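Local atomic coordinates of protein argonaute (Marinitoga piezophila, PDB entry 5I4A), a protein that uses short guide RNAs with a 5'-hydroxyl end to bind and cut complementary single-stranded DNA, and may defend the bacterium against invading mobile genetic elements. Residues E28-L36 against F44-W52; I53-Q61 against L86-K97. All blocks are in the same frame, centred on the assembly; numbering follows the deposited sequence.

Contact 1 (E28-L36 against F44-W52); sequences EPKLFARNL and FQDSNDLVW. With nucleotides of chain B.
Phe44 packs against Leu36 of helix 29-40, which sets its CB over the middle of the aromatic ring, a CH-pi contact 3.5 Å from the ring centroid and 9° off the normal. This is the start of a beta hairpin in the N-terminal domain, strands 45-46 and 51-56, with 45-46 at the edge of a four-stranded antiparallel sheet and the helix packed on one side. Leu36 CD1 follows across the same ring, 3.8 Å from Phe44 CD2, while Phe44 CB meets Ala33 CB. Gln45 pairs through its backbone with Trp52 in both directions, N to O and O to N.

Asp46 turns back to the helix. Its CB sits against the carbonyl oxygen of Pro29, and chi1 at 65° turns the carboxylate toward Lys30. The lysine bends at its last two torsions to make a salt bridge: NZ meets Asp46 OD2 at 3.1 Å on its syn side, 19° out of the carboxylate plane. At the turn, Ser47 and Asn48 offer backbone carbonyls to the proline ring: Pro29 CB is 3.5 Å from Ser47 O, and CG lies beside Asn48 O and Asp49 CA.

Val51 closes the interface with both branches. CG1 touches the methyl of Ala33 and CD1 of Leu36; CG2 reaches the ring of Phe32 at CD2, 3.8 Å away. Phe22 of strand 16-22 packs against Phe32 and Phe44, continuing this apolar layer into the sheet. Arg34 points away from the hairpin, its NH2 3.5 Å from OP2 of U21 of chain B. Ala33 brings the helix close to the chain entering the hairpin, its CA 5.1 Å from that of Phe44, and Val51 CG2 also presses to 3.2 Å from the backbone oxygen of Pro29.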
loop_
_atom_site.group_PDB
_atom_site.type_symbol
_atom_site.label_atom_id
_atom_site.label_comp_id
_atom_site.label_asym_id
_atom_site.label_seq_id
_atom_site.Cartn_x
_atom_site.Cartn_y
_atom_site.Cartn_z
ATOM N N GLU A 28 15.618 41.157 6.419
ATOM C CA GLU A 28 15.294 40.194 7.454
ATOM C C GLU A 28 15.823 38.816 7.063
ATOM O O GLU A 28 15.767 38.440 5.888
ATOM C CB GLU A 28 13.785 40.146 7.684
ATOM C CG GLU A 28 13.222 41.453 8.215
ATOM C CD GLU A 28 13.800 41.818 9.560
ATOM O OE1 GLU A 28 13.502 41.094 10.536
ATOM O OE2 GLU A 28 14.557 42.810 9.642
ATOM N N PRO A 29 16.364 38.057 8.019
ATOM C CA PRO A 29 16.968 36.760 7.668
ATOM C C PRO A 29 16.009 35.804 6.978
ATOM O O PRO A 29 16.418 35.085 6.058
ATOM C CB PRO A 29 17.436 36.221 9.027
ATOM C CG PRO A 29 17.662 37.450 9.857
ATOM C CD PRO A 29 16.608 38.428 9.423
ATOM N N LYS A 30 14.739 35.775 7.390
ATOM C CA LYS A 30 13.785 34.872 6.754
ATOM C C LYS A 30 13.568 35.241 5.291
ATOM O O LYS A 30 13.494 34.360 4.425
ATOM C CB LYS A 30 12.460 34.883 7.516
ATOM C CG LYS A 30 11.438 33.885 6.990
ATOM C CD LYS A 30 10.294 33.694 7.973
ATOM C CE LYS A 30 10.796 33.157 9.306
ATOM N NZ LYS A 30 11.515 31.858 9.156
ATOM N N LEU A 31 13.474 36.539 4.995
ATOM C CA LEU A 31 13.296 36.975 3.613
ATOM C C LEU A 31 14.557 36.742 2.791
ATOM O O LEU A 31 14.479 36.320 1.631
ATOM C CB LEU A 31 12.895 38.450 3.580
ATOM C CG LEU A 31 12.775 39.111 2.206
ATOM C CD1 LEU A 31 11.816 38.339 1.314
ATOM C CD2 LEU A 31 12.333 40.560 2.350
ATOM N N PHE A 32 15.727 37.027 3.368
ATOM C CA PHE A 32 16.989 36.751 2.685
ATOM C C PHE A 32 17.099 35.272 2.333
ATOM O O PHE A 32 17.447 34.912 1.202
ATOM C CB PHE A 32 18.157 37.204 3.567
ATOM C CG PHE A 32 19.504 37.146 2.891
ATOM C CD1 PHE A 32 19.670 37.601 1.594
ATOM C CD2 PHE A 32 20.613 36.668 3.573
ATOM C CE1 PHE A 32 20.911 37.556 0.978
ATOM C CE2 PHE A 32 21.855 36.624 2.964
ATOM C CZ PHE A 32 22.003 37.068 1.665
ATOM N N ALA A 33 16.770 34.399 3.287
ATOM C CA ALA A 33 16.823 32.962 3.032
ATOM C C ALA A 33 15.820 32.548 1.962
ATOM O O ALA A 33 16.110 31.679 1.132
ATOM C CB ALA A 33 16.576 32.193 4.329
ATOM N N ARG A 34 14.632 33.161 1.961
ATOM C CA ARG A 34 13.612 32.785 0.987
ATOM C C ARG A 34 14.032 33.155 -0.430
ATOM O O ARG A 34 13.862 32.361 -1.363
ATOM C CB ARG A 34 12.281 33.447 1.337
ATOM C CG ARG A 34 11.199 33.240 0.289
ATOM C CD ARG A 34 10.164 32.224 0.745
ATOM N NE ARG A 34 8.829 32.810 0.828
ATOM C CZ ARG A 34 7.799 32.439 0.074
ATOM N NH1 ARG A 34 7.940 31.467 -0.817
ATOM N NH2 ARG A 34 6.621 33.033 0.221
ATOM N N ASN A 35 14.582 34.357 -0.615
ATOM C CA ASN A 35 15.038 34.758 -1.941
ATOM C C ASN A 35 16.208 33.898 -2.404
ATOM O O ASN A 35 16.299 33.549 -3.586
ATOM C CB ASN A 35 15.422 36.238 -1.944
ATOM C CG ASN A 35 14.269 37.138 -1.542
ATOM O OD1 ASN A 35 13.120 36.697 -1.465
ATOM N ND2 ASN A 35 14.569 38.406 -1.287
ATOM N N LEU A 36 17.110 33.543 -1.486
ATOM C CA LEU A 36 18.223 32.670 -1.846
ATOM C C LEU A 36 17.731 31.281 -2.234
ATOM O O LEU A 36 18.258 30.668 -3.170
ATOM C CB LEU A 36 19.218 32.586 -0.691
ATOM C CG LEU A 36 20.004 33.871 -0.433
ATOM C CD1 LEU A 36 20.907 33.721 0.778
ATOM C CD2 LEU A 36 20.807 34.247 -1.669
ATOM N N PHE A 44 17.389 27.478 1.740
ATOM C CA PHE A 44 18.230 28.050 2.780
ATOM C C PHE A 44 17.448 28.110 4.087
ATOM O O PHE A 44 16.229 28.294 4.092
ATOM C CB PHE A 44 18.687 29.464 2.408
ATOM C CG PHE A 44 19.772 29.515 1.366
ATOM C CD1 PHE A 44 19.538 29.078 0.073
ATOM C CD2 PHE A 44 21.018 30.040 1.675
ATOM C CE1 PHE A 44 20.533 29.136 -0.886
ATOM C CE2 PHE A 44 22.018 30.103 0.718
ATOM C CZ PHE A 44 21.776 29.653 -0.563
ATOM N N GLN A 45 18.159 27.964 5.199
ATOM C CA GLN A 45 17.574 28.158 6.516
ATOM C C GLN A 45 18.073 29.473 7.104
ATOM O O GLN A 45 19.091 30.024 6.678
ATOM C CB GLN A 45 17.905 26.984 7.447
ATOM C CG GLN A 45 17.091 26.949 8.739
ATOM C CD GLN A 45 15.597 27.030 8.501
ATOM O OE1 GLN A 45 15.052 26.325 7.651
ATOM N NE2 GLN A 45 14.926 27.897 9.252
ATOM N N ASP A 46 17.332 29.983 8.085
ATOM C CA ASP A 46 17.626 31.267 8.699
ATOM C C ASP A 46 17.661 31.135 10.215
ATOM O O ASP A 46 17.056 30.233 10.800
ATOM C CB ASP A 46 16.591 32.329 8.303
ATOM C CG ASP A 46 15.202 32.009 8.824
ATOM O OD1 ASP A 46 14.877 32.431 9.953
ATOM O OD2 ASP A 46 14.436 31.334 8.103
ATOM N N SER A 47 18.392 32.056 10.842
ATOM C CA SER A 47 18.392 32.205 12.291
ATOM C C SER A 47 17.831 33.572 12.657
ATOM O O SER A 47 17.136 34.202 11.853
ATOM C CB SER A 47 19.804 32.040 12.861
ATOM O OG SER A 47 19.858 32.459 14.218
ATOM N N ASN A 48 18.128 34.036 13.869
ATOM C CA ASN A 48 17.765 35.393 14.250
ATOM C C ASN A 48 18.596 36.437 13.518
ATOM O O ASN A 48 18.164 37.588 13.406
ATOM C CB ASN A 48 17.907 35.565 15.763
ATOM C CG ASN A 48 16.775 34.912 16.527
ATOM O OD1 ASN A 48 15.609 35.043 16.157
ATOM N ND2 ASN A 48 17.113 34.199 17.595
ATOM N N ASP A 49 19.774 36.064 13.014
ATOM C CA ASP A 49 20.597 36.985 12.234
ATOM C C ASP A 49 21.327 36.340 11.064
ATOM O O ASP A 49 21.605 37.039 10.085
ATOM C CB ASP A 49 21.629 37.683 13.136
ATOM C CG ASP A 49 20.994 38.671 14.101
ATOM O OD1 ASP A 49 20.427 38.227 15.123
ATOM O OD2 ASP A 49 21.070 39.893 13.845
ATOM N N LEU A 50 21.638 35.047 11.105
ATOM C CA LEU A 50 22.416 34.394 10.063
ATOM C C LEU A 50 21.541 33.496 9.194
ATOM O O LEU A 50 20.597 32.858 9.672
ATOM C CB LEU A 50 23.553 33.566 10.666
ATOM C CG LEU A 50 24.703 34.346 11.307
ATOM C CD1 LEU A 50 25.670 33.397 11.996
ATOM C CD2 LEU A 50 25.425 35.186 10.263
ATOM N N VAL A 51 21.879 33.447 7.909
ATOM C CA VAL A 51 21.259 32.548 6.942
ATOM C C VAL A 51 22.315 31.548 6.496
ATOM O O VAL A 51 23.455 31.932 6.208
ATOM C CB VAL A 51 20.688 33.324 5.743
ATOM C CG1 VAL A 51 20.372 32.382 4.590
ATOM C CG2 VAL A 51 19.450 34.101 6.157
ATOM N N TRP A 52 21.947 30.268 6.444
ATOM C CA TRP A 52 22.912 29.229 6.121
ATOM C C TRP A 52 22.327 28.228 5.134
ATOM O O TRP A 52 21.116 28.176 4.897
ATOM C CB TRP A 52 23.411 28.508 7.383
ATOM C CG TRP A 52 22.370 28.244 8.427
ATOM C CD1 TRP A 52 21.925 29.116 9.379
ATOM C CD2 TRP A 52 21.671 27.014 8.654
ATOM N NE1 TRP A 52 20.981 28.511 10.173
ATOM C CE2 TRP A 52 20.807 27.220 9.748
ATOM C CE3 TRP A 52 21.682 25.762 8.031
ATOM C CZ2 TRP A 52 19.970 26.220 10.238
ATOM C CZ3 TRP A 52 20.846 24.772 8.516
ATOM C CH2 TRP A 52 20.001 25.008 9.606
ATOM P P U B 21 4.348 32.923 -3.658
ATOM O OP1 U B 21 3.869 34.123 -4.404
ATOM O OP2 U B 21 5.759 32.909 -3.210
ATOM O "O5'" U B 21 3.467 32.620 -2.356
ATOM C "C5'" U B 21 2.132 33.121 -2.216
ATOM C "C4'" U B 21 1.285 32.734 -3.408
ATOM O "O4'" U B 21 0.784 31.382 -3.240
ATOM C "C3'" U B 21 0.074 33.616 -3.762
ATOM O "O3'" U B 21 0.220 34.203 -5.057
ATOM C "C2'" U B 21 -1.112 32.638 -3.814
ATOM O "O2'" U B 21 -1.970 32.844 -4.920
ATOM C "C1'" U B 21 -0.447 31.266 -3.902
ATOM N N1 U B 21 -1.267 30.213 -3.276
ATOM C C2 U B 21 -2.160 29.550 -4.108
ATOM O O2 U B 21 -2.268 29.758 -5.287
ATOM N N3 U B 21 -2.952 28.599 -3.545
ATOM C C4 U B 21 -2.952 28.245 -2.224
ATOM O O4 U B 21 -3.722 27.363 -1.854
ATOM C C5 U B 21 -2.026 28.960 -1.396
ATOM C C6 U B 21 -1.235 29.907 -1.933
#

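Contact 2 (I53-Q61 against L86-K97); sequences IEIPDIDFQ and LFVKTLYKYIKK. With nucleotides of chain B.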
loop_
_atom_site.group_PDB
_atom_site.type_symbol
_atom_site.label_atom_id
_atom_site.label_comp_id
_atom_site.label_asym_id
_atom_site.label_seq_id
_atom_site.Cartn_x
_atom_site.Cartn_y
_atom_site.Cartn_z
ATOM N N ILE A 53 23.221 27.429 4.554
ATOM C CA ILE A 53 22.864 26.395 3.593
ATOM C C ILE A 53 23.758 25.186 3.834
ATOM O O ILE A 53 24.963 25.327 4.067
ATOM C CB ILE A 53 22.985 26.901 2.138
ATOM C CG1 ILE A 53 22.510 25.830 1.152
ATOM C CG2 ILE A 53 24.414 27.342 1.820
ATOM C CD1 ILE A 53 22.615 26.252 -0.298
ATOM N N GLU A 54 23.162 23.998 3.799
ATOM C CA GLU A 54 23.883 22.741 3.954
ATOM C C GLU A 54 23.932 22.049 2.598
ATOM O O GLU A 54 22.885 21.762 2.006
ATOM C CB GLU A 54 23.214 21.859 5.007
ATOM C CG GLU A 54 23.352 22.407 6.419
ATOM C CD GLU A 54 22.252 21.939 7.353
ATOM O OE1 GLU A 54 21.271 21.335 6.871
ATOM O OE2 GLU A 54 22.368 22.184 8.572
ATOM N N ILE A 55 25.141 21.795 2.107
ATOM C CA ILE A 55 25.338 21.295 0.748
ATOM C C ILE A 55 26.273 20.095 0.793
ATOM O O ILE A 55 27.011 19.897 1.771
ATOM C CB ILE A 55 25.909 22.390 -0.187
ATOM C CG1 ILE A 55 27.243 22.907 0.354
ATOM C CG2 ILE A 55 24.909 23.514 -0.372
ATOM C CD1 ILE A 55 28.068 23.656 -0.672
ATOM N N PRO A 56 26.268 19.272 -0.255
ATOM C CA PRO A 56 27.311 18.251 -0.382
ATOM C C PRO A 56 28.661 18.910 -0.609
ATOM O O PRO A 56 28.757 20.050 -1.068
ATOM C CB PRO A 56 26.879 17.434 -1.607
ATOM C CG PRO A 56 25.451 17.816 -1.868
ATOM C CD PRO A 56 25.303 19.216 -1.365
ATOM N N ASP A 57 29.720 18.171 -0.278
ATOM C CA ASP A 57 31.083 18.679 -0.435
ATOM C C ASP A 57 31.526 18.570 -1.895
ATOM O O ASP A 57 32.466 17.860 -2.252
ATOM C CB ASP A 57 32.037 17.939 0.491
ATOM C CG ASP A 57 33.422 18.552 0.508
ATOM O OD1 ASP A 57 33.538 19.756 0.194
ATOM O OD2 ASP A 57 34.391 17.835 0.833
ATOM N N ILE A 58 30.812 19.300 -2.749
ATOM C CA ILE A 58 31.084 19.348 -4.177
ATOM C C ILE A 58 31.044 20.803 -4.620
ATOM O O ILE A 58 30.662 21.695 -3.862
ATOM C CB ILE A 58 30.088 18.493 -4.993
ATOM C CG1 ILE A 58 28.652 18.704 -4.501
ATOM C CG2 ILE A 58 30.467 17.021 -4.916
ATOM C CD1 ILE A 58 27.911 19.846 -5.172
ATOM N N ASP A 59 31.451 21.036 -5.865
ATOM C CA ASP A 59 31.393 22.382 -6.414
ATOM C C ASP A 59 29.941 22.825 -6.522
ATOM O O ASP A 59 29.123 22.166 -7.172
ATOM C CB ASP A 59 32.075 22.440 -7.777
ATOM C CG ASP A 59 32.506 23.846 -8.146
ATOM O OD1 ASP A 59 33.284 24.451 -7.378
ATOM O OD2 ASP A 59 32.054 24.352 -9.195
ATOM N N PHE A 60 29.624 23.941 -5.871
ATOM C CA PHE A 60 28.251 24.423 -5.741
ATOM C C PHE A 60 28.303 25.939 -5.907
ATOM O O PHE A 60 28.673 26.658 -4.973
ATOM C CB PHE A 60 27.662 24.018 -4.393
ATOM C CG PHE A 60 26.176 24.229 -4.281
ATOM C CD1 PHE A 60 25.633 25.502 -4.311
ATOM C CD2 PHE A 60 25.323 23.150 -4.112
ATOM C CE1 PHE A 60 24.270 25.696 -4.199
ATOM C CE2 PHE A 60 23.959 23.340 -3.995
ATOM C CZ PHE A 60 23.433 24.618 -4.040
ATOM N N GLN A 61 27.930 26.418 -7.090
ATOM C CA GLN A 61 27.977 27.843 -7.403
ATOM C C GLN A 61 26.642 28.472 -7.016
ATOM O O GLN A 61 25.610 28.191 -7.634
ATOM C CB GLN A 61 28.287 28.055 -8.881
ATOM C CG GLN A 61 29.606 27.437 -9.335
ATOM C CD GLN A 61 30.820 28.235 -8.891
ATOM O OE1 GLN A 61 31.284 28.109 -7.758
ATOM N NE2 GLN A 61 31.341 29.063 -9.791
ATOM N N LEU A 86 21.250 13.888 8.093
ATOM C CA LEU A 86 21.616 15.159 7.478
ATOM C C LEU A 86 22.216 14.947 6.095
ATOM O O LEU A 86 21.916 15.695 5.156
ATOM C CB LEU A 86 22.592 15.918 8.374
ATOM C CG LEU A 86 23.117 17.264 7.868
ATOM C CD1 LEU A 86 21.966 18.188 7.509
ATOM C CD2 LEU A 86 24.017 17.909 8.910
ATOM N N PHE A 87 23.069 13.929 5.949
ATOM C CA PHE A 87 23.643 13.636 4.641
ATOM C C PHE A 87 22.560 13.262 3.637
ATOM O O PHE A 87 22.575 13.730 2.493
ATOM C CB PHE A 87 24.678 12.515 4.762
ATOM C CG PHE A 87 25.298 12.115 3.450
ATOM C CD1 PHE A 87 26.388 12.804 2.950
ATOM C CD2 PHE A 87 24.788 11.054 2.718
ATOM C CE1 PHE A 87 26.957 12.443 1.744
ATOM C CE2 PHE A 87 25.355 10.688 1.512
ATOM C CZ PHE A 87 26.437 11.384 1.025
ATOM N N VAL A 88 21.608 12.423 4.051
ATOM C CA VAL A 88 20.545 11.986 3.149
ATOM C C VAL A 88 19.625 13.151 2.805
ATOM O O VAL A 88 19.251 13.349 1.643
ATOM C CB VAL A 88 19.765 10.814 3.772
ATOM C CG1 VAL A 88 18.541 10.474 2.929
ATOM C CG2 VAL A 88 20.665 9.597 3.921
ATOM N N LYS A 89 19.241 13.935 3.814
ATOM C CA LYS A 89 18.414 15.111 3.571
ATOM C C LYS A 89 19.095 16.061 2.593
ATOM O O LYS A 89 18.472 16.551 1.643
ATOM C CB LYS A 89 18.119 15.817 4.893
ATOM C CG LYS A 89 17.546 17.214 4.747
ATOM C CD LYS A 89 17.483 17.913 6.094
ATOM C CE LYS A 89 16.935 19.325 5.966
ATOM N NZ LYS A 89 16.856 19.999 7.290
ATOM N N THR A 90 20.387 16.317 2.807
ATOM C CA THR A 90 21.128 17.221 1.933
ATOM C C THR A 90 21.209 16.676 0.513
ATOM O O THR A 90 21.044 17.423 -0.458
ATOM C CB THR A 90 22.528 17.450 2.495
ATOM O OG1 THR A 90 22.431 17.877 3.860
ATOM C CG2 THR A 90 23.262 18.507 1.686
ATOM N N LEU A 91 21.467 15.375 0.373
ATOM C CA LEU A 91 21.568 14.776 -0.954
ATOM C C LEU A 91 20.229 14.824 -1.684
ATOM O O LEU A 91 20.182 15.077 -2.894
ATOM C CB LEU A 91 22.071 13.340 -0.832
ATOM C CG LEU A 91 22.525 12.611 -2.094
ATOM C CD1 LEU A 91 23.583 13.409 -2.829
ATOM C CD2 LEU A 91 23.057 11.240 -1.721
ATOM N N TYR A 92 19.130 14.589 -0.961
ATOM C CA TYR A 92 17.801 14.695 -1.559
ATOM C C TYR A 92 17.546 16.100 -2.089
ATOM O O TYR A 92 17.067 16.277 -3.216
ATOM C CB TYR A 92 16.735 14.309 -0.534
ATOM C CG TYR A 92 16.270 12.873 -0.629
ATOM C CD1 TYR A 92 15.791 12.354 -1.825
ATOM C CD2 TYR A 92 16.312 12.038 0.478
ATOM C CE1 TYR A 92 15.363 11.041 -1.913
ATOM C CE2 TYR A 92 15.887 10.727 0.400
ATOM C CZ TYR A 92 15.412 10.232 -0.796
ATOM O OH TYR A 92 14.992 8.925 -0.873
ATOM N N LYS A 93 17.856 17.118 -1.283
ATOM C CA LYS A 93 17.668 18.493 -1.728
ATOM C C LYS A 93 18.582 18.828 -2.895
ATOM O O LYS A 93 18.198 19.595 -3.787
ATOM C CB LYS A 93 17.910 19.458 -0.566
ATOM C CG LYS A 93 16.938 19.288 0.593
ATOM C CD LYS A 93 17.346 20.137 1.786
ATOM C CE LYS A 93 17.364 21.615 1.437
ATOM N NZ LYS A 93 17.808 22.440 2.595
ATOM N N TYR A 94 19.785 18.255 -2.916
ATOM C CA TYR A 94 20.709 18.531 -4.009
ATOM C C TYR A 94 20.223 17.910 -5.312
ATOM O O TYR A 94 20.368 18.510 -6.384
ATOM C CB TYR A 94 22.106 18.024 -3.664
ATOM C CG TYR A 94 23.108 18.319 -4.747
ATOM C CD1 TYR A 94 23.352 19.625 -5.145
ATOM C CD2 TYR A 94 23.802 17.299 -5.381
ATOM C CE1 TYR A 94 24.260 19.909 -6.139
ATOM C CE2 TYR A 94 24.715 17.575 -6.379
ATOM C CZ TYR A 94 24.939 18.882 -6.754
ATOM O OH TYR A 94 25.845 19.172 -7.744
ATOM N N ILE A 95 19.647 16.707 -5.240
ATOM C CA ILE A 95 19.091 16.075 -6.433
ATOM C C ILE A 95 17.916 16.884 -6.958
ATOM O O ILE A 95 17.783 17.105 -8.169
ATOM C CB ILE A 95 18.689 14.622 -6.122
ATOM C CG1 ILE A 95 19.940 13.755 -5.970
ATOM C CG2 ILE A 95 17.759 14.067 -7.200
ATOM C CD1 ILE A 95 19.756 12.598 -5.025
ATOM N N LYS A 96 17.049 17.343 -6.054
ATOM C CA LYS A 96 15.915 18.170 -6.450
ATOM C C LYS A 96 16.375 19.423 -7.182
ATOM O O LYS A 96 15.816 19.789 -8.224
ATOM C CB LYS A 96 15.093 18.535 -5.215
ATOM C CG LYS A 96 13.890 19.416 -5.488
ATOM C CD LYS A 96 13.170 19.740 -4.191
ATOM C CE LYS A 96 11.878 20.486 -4.445
ATOM N NZ LYS A 96 11.122 20.691 -3.183
ATOM N N LYS A 97 17.399 20.096 -6.651
ATOM C CA LYS A 97 17.901 21.310 -7.289
ATOM C C LYS A 97 18.363 21.034 -8.712
ATOM O O LYS A 97 18.046 21.792 -9.637
ATOM C CB LYS A 97 19.047 21.909 -6.472
ATOM C CG LYS A 97 19.878 22.900 -7.270
ATOM C CD LYS A 97 21.042 23.457 -6.474
ATOM C CE LYS A 97 21.900 24.365 -7.348
ATOM N NZ LYS A 97 21.072 25.391 -8.049
ATOM P P A B 11 12.865 8.818 2.228
ATOM O OP1 A B 11 12.227 9.371 1.008
ATOM O OP2 A B 11 14.203 8.179 2.140
ATOM O "O5'" A B 11 12.935 9.997 3.292
ATOM C "C5'" A B 11 13.734 9.889 4.459
ATOM C "C4'" A B 11 13.980 11.244 5.060
ATOM O "O4'" A B 11 14.847 12.001 4.174
ATOM C "C3'" A B 11 12.731 12.103 5.206
ATOM O "O3'" A B 11 11.998 11.863 6.402
ATOM C "C2'" A B 11 13.268 13.524 5.072
ATOM O "O2'" A B 11 13.838 13.985 6.289
ATOM C "C1'" A B 11 14.386 13.328 4.056
ATOM N N9 A B 11 13.907 13.525 2.676
ATOM C C8 A B 11 13.308 12.625 1.823
ATOM N N7 A B 11 13.005 13.133 0.651
ATOM C C5 A B 11 13.436 14.454 0.751
ATOM C C6 A B 11 13.414 15.540 -0.140
ATOM N N6 A B 11 12.915 15.475 -1.383
ATOM N N1 A B 11 13.928 16.709 0.291
ATOM C C2 A B 11 14.434 16.795 1.528
ATOM N N3 A B 11 14.510 15.849 2.456
ATOM C C4 A B 11 13.989 14.700 1.993
HETATM O O HOH W 1 20.035 24.123 3.979
HETATM O O HOH W 2 20.382 21.173 2.559
HETATM O O HOH W 3 18.985 20.229 8.998
HETATM O O HOH W 4 20.560 19.697 4.224
HETATM O O HOH W 5 22.809 27.786 -7.539
#
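Pro56 and Tyr94 make the centre of the apolar packing between strand 53-56 and helix 86-97, which cross at 84° in the N-terminal domain. Pro56 CG rests 3.7 Å from Tyr94 CG, and its CD lies against the methyl of Thr90. With CG anti to the backbone N (chi1 -178°), Tyr94 extends along the loop after the strand, where Ile58 points its CD1 back at the phenol end, 3.5 Å from Tyr94 CZ. Phe60 slides past the same ring, CE2 beside Tyr94 CD1, and its CZ meets the aliphatic Lys97 CD at 3.6 Å. Leu86 CD1 packs crosswise on the carboxylate end of Glu54.

Polar contact across the interface is carried by water. One molecule joins Glu54 O to Lys93 NZ; another donates to both Glu54 OE1 and Thr90 OG1, 2.6 Å from the latter. Thr90 OG1 itself donates to Leu86 O, which also accepts from Thr90 N, the two donors arriving from opposite faces of the carbonyl plane. The direct salt bridge of Glu54 is with Arg19 through OE2, while Lys97 pairs with Asp101.

On the far side, Tyr92 meets the guide RNA. Nucleotide A11 of chain B lays its base over one face of the Tyr92 ring, N7 3.4 Å above the centre, and Tyr92 OH donates to OP2 of A11 at 3.2 Å. The same hydroxyl is also hydrogen-bonded to Ile137 N. Replacing Tyr92 with an alanine would probably leave A11 without the ring that its base lies on and its phosphate without this hydrogen bond.

The helix is thus held between two sheets: strands 51-56 and 16-22, whose Ile17 touches Thr90 and Glu54, lie on one side, and on the other strand 127-140 packs against Leu91 and Ile95 and strand 143-156 against Val88 and Ile95.

Both contacts belong to the N-terminal domain and share strand 51-56, and contact 1 is complete in sequence before the first residue of contact 2. Their centres lie about 17 Å apart. The strand carries the helix 29-40 packing through its first residues and the helix 84-101 packing through its later ones, within the four-stranded antiparallel sheet of 45-46, 51-56, 16-22 and 74-79. The two meet directly where Phe44 CZ packs 3.5 Å from Ile53 CD1. The two helices thus pack on the same sheet, and each also brings a side chain near the RNA of chain B: Arg34 near a phosphate, Tyr92 against the base of A11.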